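Local coordinates for NAD-dependent epimerase/dehydratase (Veillonella parvula DSM 2008, PDB 3R6D), which probably binds NAD(H) or NADP(H) in a Rossmann fold and may act as an epimerase or dehydratase on an unidentified substrate, at residues T22-T27 / A188-L193; G12-I17 / T42-E47; T34-Q39 / E68-N73; V141-E144 / T150-R153. One frame throughout, in Å; residues are numbered along the deposited sequence.

Contact 1: residues T22-T27 / A188-L193; sequences TATLLT and AIFDIL
L25 and L193 meet methyl to methyl. L25 CD2 lies 4.1 Å from L193 CD1, and the two side chains cross at about a right angle. The CA-CB bond of L193 points toward helix 22-27. That of L25 runs past the other helix, and only the CD2 branch turns in. With chi1 at -63° the L25 CG stands beside its backbone N. A chi2 of 178° sends CD1 straight on, while CD2 turns to the partner helix. F190 is the second apolar partner of this branch, with its CD1 4.3 Å from L25 CD2.

The two helices run at 47° to each other, and their axes are 10.8 Å apart at the closest point. This is too wide for backbones to touch, so side chains alone bridge the gap. In the Rossmann fold of this protein both helices pack on the same face of the central sheet. L25 also touches I8 and I33 of two strands, and L193 touches I104 of another.

F190 has its CG opposite the backbone N, chi1 178°. This swings the ring out to helix 22-27. T24 OG1 comes to 4.2 Å from F190 CD1, an oblique and loose approach. T24 has two conformers, so this last contact is doubtful. The far edge of the F190 ring meets a carboxylate of its own helix. D191 OD1 lies in the ring plane, 3.6 Å from F190 CD2, where it faces ring hydrogens, probably a mildly favourable placement. The other oxygen, D191 OD2, is hydrogen-bonded to Y166 OH. The F190 ring also stacks with H194.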
loop_
_atom_site.group_PDB
_atom_site.type_symbol
_atom_site.label_atom_id
_atom_site.label_comp_id
_atom_site.label_asym_id
_atom_site.label_seq_id
_atom_site.Cartn_x
_atom_site.Cartn_y
_atom_site.Cartn_z
ATOM N N THR A 22 6.677 -5.994 -6.048
ATOM C CA THR A 22 7.031 -6.112 -7.470
ATOM C C THR A 22 7.722 -7.465 -7.699
ATOM O O THR A 22 7.392 -8.191 -8.628
ATOM C CB THR A 22 7.937 -4.944 -7.889
ATOM O OG1 THR A 22 7.231 -3.718 -7.673
ATOM C CG2 THR A 22 8.302 -5.018 -9.371
ATOM N N ALA A 23 8.690 -7.796 -6.843
ATOM C CA ALA A 23 9.391 -9.069 -6.970
ATOM C C ALA A 23 8.442 -10.250 -6.874
ATOM O O ALA A 23 8.519 -11.186 -7.675
ATOM C CB ALA A 23 10.533 -9.185 -5.968
ATOM N N THR A 24 7.500 -10.234 -5.912
ATOM C CA THR A 24 6.577 -11.369 -5.793
ATOM C C THR A 24 5.667 -11.481 -6.996
ATOM O O THR A 24 5.321 -12.594 -7.391
ATOM C CB THR A 24 5.717 -11.362 -4.501
ATOM O OG1 THR A 24 4.494 -10.620 -4.683
ATOM C CG2 THR A 24 6.486 -10.857 -3.364
ATOM N N LEU A 25 5.239 -10.348 -7.548
ATOM C CA LEU A 25 4.376 -10.414 -8.725
ATOM C C LEU A 25 5.152 -10.932 -9.939
ATOM O O LEU A 25 4.580 -11.606 -10.786
ATOM C CB LEU A 25 3.701 -9.075 -8.986
ATOM C CG LEU A 25 2.736 -8.582 -7.888
ATOM C CD1 LEU A 25 2.181 -7.213 -8.266
ATOM C CD2 LEU A 25 1.613 -9.573 -7.592
ATOM N N LEU A 26 6.429 -10.591 -10.051
ATOM C CA LEU A 26 7.195 -11.144 -11.153
ATOM C C LEU A 26 7.384 -12.647 -10.991
ATOM O O LEU A 26 7.262 -13.380 -11.974
ATOM C CB LEU A 26 8.553 -10.440 -11.266
ATOM C CG LEU A 26 8.483 -8.965 -11.707
ATOM C CD1 LEU A 26 9.827 -8.307 -11.551
ATOM C CD2 LEU A 26 7.954 -8.888 -13.157
ATOM N N THR A 27 7.706 -13.096 -9.780
ATOM C CA THR A 27 8.014 -14.509 -9.552
ATOM C C THR A 27 6.764 -15.387 -9.625
ATOM O O THR A 27 6.810 -16.497 -10.190
ATOM C CB THR A 27 8.704 -14.686 -8.203
ATOM O OG1 THR A 27 9.933 -13.953 -8.255
ATOM C CG2 THR A 27 9.022 -16.156 -7.925
ATOM N N ALA A 188 -0.305 -10.538 2.039
ATOM C CA ALA A 188 -1.698 -10.084 2.097
ATOM C C ALA A 188 -2.112 -9.372 0.791
ATOM O O ALA A 188 -3.197 -9.623 0.272
ATOM C CB ALA A 188 -1.921 -9.175 3.308
ATOM N N ILE A 189 -1.239 -8.505 0.260
ATOM C CA ILE A 189 -1.559 -7.813 -1.003
ATOM C C ILE A 189 -1.724 -8.830 -2.138
ATOM O O ILE A 189 -2.675 -8.781 -2.918
ATOM C CB ILE A 189 -0.507 -6.743 -1.359
ATOM C CG1 ILE A 189 -0.418 -5.669 -0.252
ATOM C CG2 ILE A 189 -0.788 -6.154 -2.715
ATOM C CD1 ILE A 189 0.906 -4.951 -0.280
ATOM N N PHE A 190 -0.798 -9.792 -2.210
ATOM C CA PHE A 190 -0.881 -10.853 -3.205
ATOM C C PHE A 190 -2.243 -11.549 -3.097
ATOM O O PHE A 190 -2.928 -11.789 -4.096
ATOM C CB PHE A 190 0.269 -11.830 -2.964
ATOM C CG PHE A 190 0.286 -13.006 -3.899
ATOM C CD1 PHE A 190 1.076 -12.991 -5.043
ATOM C CD2 PHE A 190 -0.481 -14.126 -3.621
ATOM C CE1 PHE A 190 1.115 -14.106 -5.905
ATOM C CE2 PHE A 190 -0.480 -15.224 -4.488
ATOM C CZ PHE A 190 0.326 -15.203 -5.615
ATOM N N ASP A 191 -2.619 -11.902 -1.867
ATOM C CA ASP A 191 -3.870 -12.646 -1.648
ATOM C C ASP A 191 -5.076 -11.807 -2.084
ATOM O O ASP A 191 -5.999 -12.334 -2.720
ATOM C CB ASP A 191 -3.993 -13.070 -0.199
ATOM C CG ASP A 191 -2.996 -14.156 0.183
ATOM O OD1 ASP A 191 -2.447 -14.810 -0.729
ATOM O OD2 ASP A 191 -2.751 -14.376 1.392
ATOM N N ILE A 192 -5.060 -10.497 -1.806
ATOM C CA ILE A 192 -6.148 -9.640 -2.253
ATOM C C ILE A 192 -6.273 -9.633 -3.775
ATOM O O ILE A 192 -7.383 -9.650 -4.341
ATOM C CB ILE A 192 -5.955 -8.240 -1.662
ATOM C CG1 ILE A 192 -6.173 -8.296 -0.150
ATOM C CG2 ILE A 192 -6.893 -7.234 -2.301
ATOM C CD1 ILE A 192 -5.744 -7.046 0.596
ATOM N N LEU A 193 -5.122 -9.581 -4.456
ATOM C CA LEU A 193 -5.094 -9.573 -5.921
ATOM C C LEU A 193 -5.540 -10.890 -6.565
ATOM O O LEU A 193 -5.784 -10.935 -7.758
ATOM C CB LEU A 193 -3.697 -9.205 -6.421
ATOM C CG LEU A 193 -3.258 -7.750 -6.171
ATOM C CD1 LEU A 193 -1.750 -7.595 -6.340
ATOM C CD2 LEU A 193 -4.049 -6.782 -7.056
#

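Contact 2: residues G12-I17 / T42-E47; sequences GAAGQI and TRIPPE
I44 packs its CD1 methyl against A13 at the inner side of this contact. CD1 is 3.5 Å from A13 O and 4.0 Å from A13 CB. The I44 CG1 methylene lies against A14, 4.1 Å from A14 CA. Three groups of the loop thus line one side of the isoleucine arm. The arm is fully extended, chi2 180°, and this drives CD1 in along the turn. A13 and I44 are both buried and both touch L35 of strand 33-37, which makes this the tight part.

The outer side is looser and reaches solvent. R43 bends at chi3, near 68°, and brings its guanidinium back over A14. A14 CB sits over one face of the group, 3.5 Å above its plane and off toward the rim. The nearest guanidinium atom is R43 NH2, 3.6 Å from A14 CB. No hydrogen bond crosses between the two segments here. The R43 group is steadied from elsewhere, since R43 NH1 is hydrogen-bonded to R38 O.

The loop keeps its shape through a type I beta turn from G12 to G15, closed by a hydrogen bond from G15 N to G12 O, 3.0 Å. The sequence GAAGQI follows strand 8-11 and leads to helix 22-28. This matches the glycine-rich dinucleotide-binding loop of NAD(P)-binding Rossmann folds, which in relatives wraps the cofactor diphosphate.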
loop_
_atom_site.group_PDB
_atom_site.type_symbol
_atom_site.label_atom_id
_atom_site.label_comp_id
_atom_site.label_asym_id
_atom_site.label_seq_id
_atom_site.Cartn_x
_atom_site.Cartn_y
_atom_site.Cartn_z
ATOM N N GLY A 12 4.862 5.034 -5.875
ATOM C CA GLY A 12 5.759 4.816 -4.734
ATOM C C GLY A 12 6.606 3.572 -4.946
ATOM O O GLY A 12 6.948 2.876 -3.994
ATOM N N ALA A 13 6.985 3.301 -6.195
ATOM C CA ALA A 13 7.611 2.035 -6.559
ATOM C C ALA A 13 8.921 1.742 -5.874
ATOM O O ALA A 13 9.322 0.577 -5.786
ATOM C CB ALA A 13 7.801 1.966 -8.070
ATOM N N ALA A 14 9.641 2.786 -5.430
ATOM C CA ALA A 14 10.928 2.536 -4.773
ATOM C C ALA A 14 10.812 2.177 -3.272
ATOM O O ALA A 14 11.800 1.791 -2.647
ATOM C CB ALA A 14 11.856 3.731 -4.966
ATOM N N GLY A 15 9.607 2.279 -2.705
ATOM C CA GLY A 15 9.451 1.921 -1.311
ATOM C C GLY A 15 9.664 0.433 -1.066
ATOM O O GLY A 15 9.576 -0.383 -1.998
ATOM N N GLN A 16 9.983 0.067 0.171
ATOM C CA GLN A 16 10.341 -1.311 0.467
ATOM C C GLN A 16 9.232 -2.299 0.202
ATOM O O GLN A 16 9.476 -3.337 -0.419
ATOM C CB GLN A 16 10.836 -1.450 1.904
ATOM C CG GLN A 16 12.240 -0.884 2.183
ATOM C CD GLN A 16 12.739 -1.311 3.552
ATOM O OE1 GLN A 16 13.008 -2.479 3.760
ATOM N NE2 GLN A 16 12.837 -0.373 4.498
ATOM N N ILE A 17 8.023 -2.046 0.737
ATOM C CA ILE A 17 6.918 -2.933 0.417
ATOM C C ILE A 17 6.655 -2.966 -1.086
ATOM O O ILE A 17 6.444 -4.048 -1.643
ATOM C CB ILE A 17 5.653 -2.550 1.174
ATOM C CG1 ILE A 17 5.824 -2.944 2.642
ATOM C CG2 ILE A 17 4.389 -3.196 0.562
ATOM C CD1 ILE A 17 4.692 -2.417 3.538
ATOM N N THR A 42 17.852 3.488 -11.103
ATOM C CA THR A 42 18.936 3.301 -10.162
ATOM C C THR A 42 18.445 2.918 -8.768
ATOM O O THR A 42 19.170 2.260 -8.041
ATOM C CB THR A 42 19.867 4.539 -10.080
ATOM O OG1 THR A 42 19.180 5.586 -9.377
ATOM C CG2 THR A 42 20.315 4.983 -11.501
ATOM N N ARG A 43 17.241 3.328 -8.380
ATOM C CA ARG A 43 16.770 3.094 -7.017
ATOM C C ARG A 43 16.179 1.692 -6.813
ATOM O O ARG A 43 15.928 1.271 -5.676
ATOM C CB ARG A 43 15.696 4.139 -6.682
ATOM C CG ARG A 43 16.296 5.537 -6.607
ATOM C CD ARG A 43 15.203 6.581 -6.531
ATOM N NE ARG A 43 14.469 6.529 -5.287
ATOM C CZ ARG A 43 13.281 7.098 -5.112
ATOM N NH1 ARG A 43 12.663 7.679 -6.130
ATOM N NH2 ARG A 43 12.703 7.079 -3.910
ATOM N N ILE A 44 15.880 0.999 -7.905
ATOM C CA ILE A 44 15.272 -0.327 -7.847
ATOM C C ILE A 44 16.308 -1.276 -8.467
ATOM O O ILE A 44 16.951 -0.913 -9.444
ATOM C CB ILE A 44 13.909 -0.288 -8.579
ATOM C CG1 ILE A 44 12.926 0.655 -7.820
ATOM C CG2 ILE A 44 13.292 -1.653 -8.677
ATOM C CD1 ILE A 44 11.557 0.776 -8.462
ATOM N N PRO A 45 16.464 -2.495 -7.913
ATOM C CA PRO A 45 17.555 -3.337 -8.382
ATOM C C PRO A 45 17.342 -3.883 -9.778
ATOM O O PRO A 45 16.211 -3.982 -10.266
ATOM C CB PRO A 45 17.619 -4.459 -7.333
ATOM C CG PRO A 45 16.313 -4.503 -6.772
ATOM C CD PRO A 45 15.782 -3.097 -6.756
ATOM N N PRO A 46 18.435 -4.292 -10.425
ATOM C CA PRO A 46 18.368 -4.700 -11.817
ATOM C C PRO A 46 17.558 -5.985 -12.060
ATOM O O PRO A 46 16.998 -6.120 -13.141
ATOM C CB PRO A 46 19.851 -4.875 -12.199
ATOM C CG PRO A 46 20.575 -5.135 -10.892
ATOM C CD PRO A 46 19.831 -4.276 -9.907
ATOM N N GLU A 47 17.427 -6.897 -11.088
ATOM C CA GLU A 47 16.596 -8.102 -11.289
ATOM C C GLU A 47 15.110 -7.742 -11.433
ATOM O O GLU A 47 14.280 -8.550 -11.889
ATOM C CB GLU A 47 16.825 -9.161 -10.179
ATOM C CG GLU A 47 16.296 -8.817 -8.815
ATOM C CD GLU A 47 17.258 -8.016 -7.995
ATOM O OE1 GLU A 47 18.264 -7.456 -8.565
ATOM O OE2 GLU A 47 17.002 -7.932 -6.782
#

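Contact 3: residues T34-Q39 / E68-N73; sequences TLYGRQ and EQAVTN
Y36 rests on A70, where strand 33-37 of the Rossmann sheet meets the short, weakly bonded helix at about 68-71. The helix lies in a beta-alpha-beta crossover. It links strand 54-58 to strand 76-79 and passes over the strands in between. No hydrogen bond joins the two segments.

The Y36 side chain can be followed outward from the strand. CB starts 4.1 Å from the methyl carbon A70 CB. CG is placed opposite the backbone N, chi1 -176°, and lies at a similar distance. The chain then turns at chi2, 69°, and brings the CD1 side of the ring to the alanine. Y36 CD1 is 3.5 Å from A70 CB, the shortest step of the path. CE1 draws away again, to 4.2 Å from A70 CB. The methyl therefore meets the ring obliquely and sits closest to the inner half of that one side. At the tip, Y36 OH leaves this partner and is hydrogen-bonded to S60 O. The hydroxyl is thus tied to the loop just after strand 54-58, and this should limit rotation of the ring. Other sides of Y36 touch L11, I57, N63 and L67.

A70 and Y36 are both buried, and their CA-CB bonds point toward each other's segments. T34 stands two residues back on the same face of the strand. It offers a methyl and not its hydroxyl. T34 CG2 lies 3.8 Å from A70 O, a carbonyl oxygen that is also hydrogen-bonded to T9 OG1 of the neighbouring strand.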
loop_
_atom_site.group_PDB
_atom_site.type_symbol
_atom_site.label_atom_id
_atom_site.label_comp_id
_atom_site.label_asym_id
_atom_site.label_seq_id
_atom_site.Cartn_x
_atom_site.Cartn_y
_atom_site.Cartn_z
ATOM N N THR A 34 3.865 -1.668 -14.316
ATOM C CA THR A 34 4.397 -0.344 -14.610
ATOM C C THR A 34 4.797 0.315 -13.309
ATOM O O THR A 34 3.991 0.350 -12.362
ATOM C CB THR A 34 3.350 0.485 -15.346
ATOM O OG1 THR A 34 3.061 -0.162 -16.584
ATOM C CG2 THR A 34 3.809 1.887 -15.614
ATOM N N LEU A 35 6.035 0.788 -13.253
ATOM C CA LEU A 35 6.574 1.485 -12.086
ATOM C C LEU A 35 6.689 2.975 -12.402
ATOM O O LEU A 35 7.309 3.326 -13.415
ATOM C CB LEU A 35 7.965 0.936 -11.729
ATOM C CG LEU A 35 8.014 -0.577 -11.499
ATOM C CD1 LEU A 35 9.460 -1.003 -11.158
ATOM C CD2 LEU A 35 7.068 -1.048 -10.402
ATOM N N TYR A 36 6.084 3.847 -11.573
ATOM C CA TYR A 36 6.130 5.296 -11.795
ATOM C C TYR A 36 6.959 5.944 -10.728
ATOM O O TYR A 36 6.757 5.667 -9.529
ATOM C CB TYR A 36 4.719 5.842 -11.689
ATOM C CG TYR A 36 4.609 7.326 -11.996
ATOM C CD1 TYR A 36 4.815 7.796 -13.293
ATOM C CD2 TYR A 36 4.306 8.259 -11.001
ATOM C CE1 TYR A 36 4.690 9.167 -13.602
ATOM C CE2 TYR A 36 4.193 9.632 -11.303
ATOM C CZ TYR A 36 4.396 10.072 -12.606
ATOM O OH TYR A 36 4.257 11.401 -12.954
ATOM N N GLY A 37 7.880 6.828 -11.117
ATOM C CA GLY A 37 8.648 7.554 -10.096
ATOM C C GLY A 37 9.903 8.171 -10.660
ATOM O O GLY A 37 10.067 8.298 -11.885
ATOM N N ARG A 38 10.775 8.567 -9.732
ATOM C CA ARG A 38 11.964 9.373 -10.020
ATOM C C ARG A 38 13.191 8.478 -9.923
ATOM O O ARG A 38 13.362 7.784 -8.914
ATOM C CB ARG A 38 12.020 10.513 -9.017
ATOM C CG ARG A 38 13.251 11.383 -9.171
ATOM C CD ARG A 38 13.407 12.341 -7.993
ATOM N NE ARG A 38 13.770 11.639 -6.753
ATOM C CZ ARG A 38 12.974 11.445 -5.706
ATOM N NH1 ARG A 38 11.697 11.857 -5.699
ATOM N NH2 ARG A 38 13.465 10.802 -4.656
ATOM N N GLN A 39 14.056 8.498 -10.941
ATOM C CA GLN A 39 15.327 7.730 -10.914
ATOM C C GLN A 39 15.110 6.270 -10.550
ATOM O O GLN A 39 15.943 5.667 -9.897
ATOM C CB GLN A 39 16.391 8.368 -9.995
ATOM C CG GLN A 39 16.872 9.704 -10.560
ATOM C CD GLN A 39 17.528 9.510 -11.923
ATOM O OE1 GLN A 39 18.392 8.619 -12.093
ATOM N NE2 GLN A 39 17.176 10.356 -12.878
ATOM N N GLU A 68 -0.953 10.407 -15.486
ATOM C CA GLU A 68 -2.047 9.889 -16.319
ATOM C C GLU A 68 -1.544 8.824 -17.288
ATOM O O GLU A 68 -2.179 7.789 -17.468
ATOM C CB GLU A 68 -2.793 11.020 -17.058
ATOM C CG GLU A 68 -3.667 11.914 -16.123
ATOM C CD GLU A 68 -4.315 13.089 -16.879
ATOM O OE1 GLU A 68 -4.774 12.890 -18.036
ATOM O OE2 GLU A 68 -4.398 14.218 -16.322
ATOM N N GLN A 69 -0.410 9.069 -17.952
ATOM C CA GLN A 69 0.157 8.045 -18.850
ATOM C C GLN A 69 0.432 6.739 -18.098
ATOM O O GLN A 69 0.129 5.641 -18.560
ATOM C CB GLN A 69 1.443 8.546 -19.551
ATOM C CG GLN A 69 2.171 7.481 -20.460
ATOM C CD GLN A 69 3.589 7.894 -20.857
ATOM O OE1 GLN A 69 3.838 9.066 -21.121
ATOM N NE2 GLN A 69 4.507 6.938 -20.922
ATOM N N ALA A 70 1.052 6.873 -16.933
ATOM C CA ALA A 70 1.433 5.683 -16.165
ATOM C C ALA A 70 0.275 4.797 -15.742
ATOM O O ALA A 70 0.446 3.573 -15.654
ATOM C CB ALA A 70 2.255 6.072 -14.941
ATOM N N VAL A 71 -0.878 5.422 -15.475
ATOM C CA VAL A 71 -2.049 4.666 -15.052
ATOM C C VAL A 71 -2.986 4.277 -16.185
ATOM O O VAL A 71 -3.952 3.554 -15.952
ATOM C CB VAL A 71 -2.835 5.356 -13.910
ATOM C CG1 VAL A 71 -1.898 5.570 -12.734
ATOM C CG2 VAL A 71 -3.498 6.650 -14.382
ATOM N N THR A 72 -2.725 4.756 -17.399
ATOM C CA THR A 72 -3.602 4.445 -18.527
ATOM C C THR A 72 -3.641 2.934 -18.717
ATOM O O THR A 72 -2.613 2.282 -18.764
ATOM C CB THR A 72 -3.111 5.159 -19.806
ATOM O OG1 THR A 72 -3.386 6.562 -19.674
ATOM C CG2 THR A 72 -3.813 4.624 -21.069
ATOM N N ASN A 73 -4.844 2.378 -18.816
ATOM C CA ASN A 73 -5.018 0.935 -18.936
ATOM C C ASN A 73 -4.485 0.024 -17.778
ATOM O O ASN A 73 -4.509 -1.224 -17.931
ATOM C CB ASN A 73 -4.522 0.435 -20.301
ATOM C CG ASN A 73 -5.191 1.145 -21.474
ATOM O OD1 ASN A 73 -6.408 1.351 -21.497
ATOM N ND2 ASN A 73 -4.391 1.505 -22.458
#

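Contact 4: residues V141-E144 / T150-R153; sequences VLRE and TILR
L142 and I151 provide the main apolar contact. L142 CD2 lies 3.7 Å from I151 CG1 and 4.2 Å from I151 CD1. The side chains slide past each other in opposite directions, so one leucine methyl lies alongside the outer half of the isoleucine arm. The L142 CG is anti to the backbone N, chi1 -175°, and chi2 of 55° turns CD1 aside, so CD2 is the branch that reaches the strand. Both residues are buried. L142 also meets V103 of the adjacent strand and M88 of helix 85-96.

A second apolar contact involves a charged residue through its chain alone. R143 CG packs 3.8 Å from I151 CD1, and the two side chains cross at about a right angle. Beyond that carbon R143 bends at chi3, and the residue as a whole is exposed. R143 NH2 comes close to R139 NH2, a pair of like charges.

No polar bond crosses between the two segments; those of the strand go elsewhere. The I151 backbone pairs with T204 and I206 of strand 204-209. R153 NH1 forms a salt bridge with E114, after strand 102-108, and R153 NH2 is hydrogen-bonded to S205 O.

Helix 129-144 lies on the sheet of the Rossmann domain, and a short connection leads into strand 148-158. The join between the segments rests on dispersion and on burial of methyl and methylene groups, with no directional bond.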
loop_
_atom_site.group_PDB
_atom_site.type_symbol
_atom_site.label_atom_id
_atom_site.label_comp_id
_atom_site.label_asym_id
_atom_site.label_seq_id
_atom_site.Cartn_x
_atom_site.Cartn_y
_atom_site.Cartn_z
ATOM N N VAL A 141 -8.918 11.870 1.661
ATOM C CA VAL A 141 -9.112 12.111 0.226
ATOM C C VAL A 141 -9.534 10.800 -0.457
ATOM O O VAL A 141 -10.425 10.771 -1.314
ATOM C CB VAL A 141 -7.847 12.699 -0.443
ATOM C CG1 VAL A 141 -7.953 12.638 -1.983
ATOM C CG2 VAL A 141 -7.653 14.168 0.023
ATOM N N LEU A 142 -8.847 9.698 -0.130
ATOM C CA LEU A 142 -9.167 8.436 -0.801
ATOM C C LEU A 142 -10.568 7.923 -0.429
ATOM O O LEU A 142 -11.344 7.500 -1.292
ATOM C CB LEU A 142 -8.081 7.386 -0.556
ATOM C CG LEU A 142 -8.257 6.076 -1.302
ATOM C CD1 LEU A 142 -8.393 6.273 -2.827
ATOM C CD2 LEU A 142 -7.073 5.159 -0.971
ATOM N N ARG A 143 -10.918 8.009 0.854
ATOM C CA ARG A 143 -12.284 7.582 1.265
ATOM C C ARG A 143 -13.427 8.409 0.658
ATOM O O ARG A 143 -14.538 7.912 0.468
ATOM C CB ARG A 143 -12.441 7.565 2.764
ATOM C CG ARG A 143 -11.512 6.615 3.432
ATOM C CD ARG A 143 -11.800 6.525 4.981
ATOM N NE ARG A 143 -11.893 7.842 5.676
ATOM C CZ ARG A 143 -11.957 8.006 7.013
ATOM N NH1 ARG A 143 -11.886 6.962 7.843
ATOM N NH2 ARG A 143 -12.077 9.228 7.533
ATOM N N GLU A 144 -13.163 9.682 0.417
ATOM C CA GLU A 144 -14.124 10.593 -0.243
ATOM C C GLU A 144 -14.271 10.384 -1.739
ATOM O O GLU A 144 -15.202 10.899 -2.369
ATOM C CB GLU A 144 -13.734 12.062 0.016
ATOM C CG GLU A 144 -13.777 12.454 1.479
ATOM C CD GLU A 144 -12.962 13.716 1.776
ATOM O OE1 GLU A 144 -12.386 14.359 0.842
ATOM O OE2 GLU A 144 -12.897 14.052 2.981
ATOM N N THR A 150 -9.046 -0.131 -1.516
ATOM C CA THR A 150 -8.776 -0.850 -0.269
ATOM C C THR A 150 -7.618 -0.128 0.405
ATOM O O THR A 150 -6.530 -0.014 -0.199
ATOM C CB THR A 150 -8.333 -2.321 -0.510
ATOM O OG1 THR A 150 -9.187 -2.956 -1.479
ATOM C CG2 THR A 150 -8.326 -3.079 0.804
ATOM N N ILE A 151 -7.846 0.372 1.616
ATOM C CA ILE A 151 -6.768 0.941 2.412
ATOM C C ILE A 151 -6.248 -0.157 3.306
ATOM O O ILE A 151 -7.038 -0.869 3.943
ATOM C CB ILE A 151 -7.265 2.159 3.205
ATOM C CG1 ILE A 151 -7.633 3.312 2.232
ATOM C CG2 ILE A 151 -6.222 2.569 4.254
ATOM C CD1 ILE A 151 -8.438 4.404 2.896
ATOM N N LEU A 152 -4.918 -0.327 3.366
ATOM C CA LEU A 152 -4.286 -1.268 4.296
ATOM C C LEU A 152 -3.668 -0.471 5.415
ATOM O O LEU A 152 -2.731 0.301 5.200
ATOM C CB LEU A 152 -3.231 -2.132 3.547
ATOM C CG LEU A 152 -3.831 -2.938 2.371
ATOM C CD1 LEU A 152 -2.673 -3.664 1.693
ATOM C CD2 LEU A 152 -4.896 -3.879 2.839
ATOM N N ARG A 153 -4.234 -0.595 6.617
ATOM C CA ARG A 153 -3.719 0.093 7.796
ATOM C C ARG A 153 -2.619 -0.741 8.435
ATOM O O ARG A 153 -2.908 -1.759 9.060
ATOM C CB ARG A 153 -4.836 0.364 8.809
ATOM C CG ARG A 153 -5.870 1.371 8.328
ATOM C CD ARG A 153 -7.045 1.479 9.273
ATOM N NE ARG A 153 -7.962 0.357 9.143
ATOM C CZ ARG A 153 -8.283 -0.501 10.115
ATOM N NH1 ARG A 153 -7.625 -0.499 11.287
ATOM N NH2 ARG A 153 -9.237 -1.413 9.899
#

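Overall arrangement
From the N terminus, contact 2 opens first, in the loop after strand 8-11. Contact 1 opens on the helix that follows and contact 3 on strand 33-37. Contact 2 closes at 42-47, tying its loop to the segment after strand 33-37 and crossing contacts 1 and 3. Contact 3 closes at 68-73. Contact 4 closes a short loop, from 141-144 to 150-153. Contact 1 closes last, at 188-193, enclosing contacts 3 and 4 in series. Contact 2 meets contact 1 through I17 and contact 3 at L35. Contact 1 joins helices on one sheet face; contacts 3 and 4 dock helices on the other. L152, on the face opposite I151, packs on I189 and I192, tying contact 4 to 1.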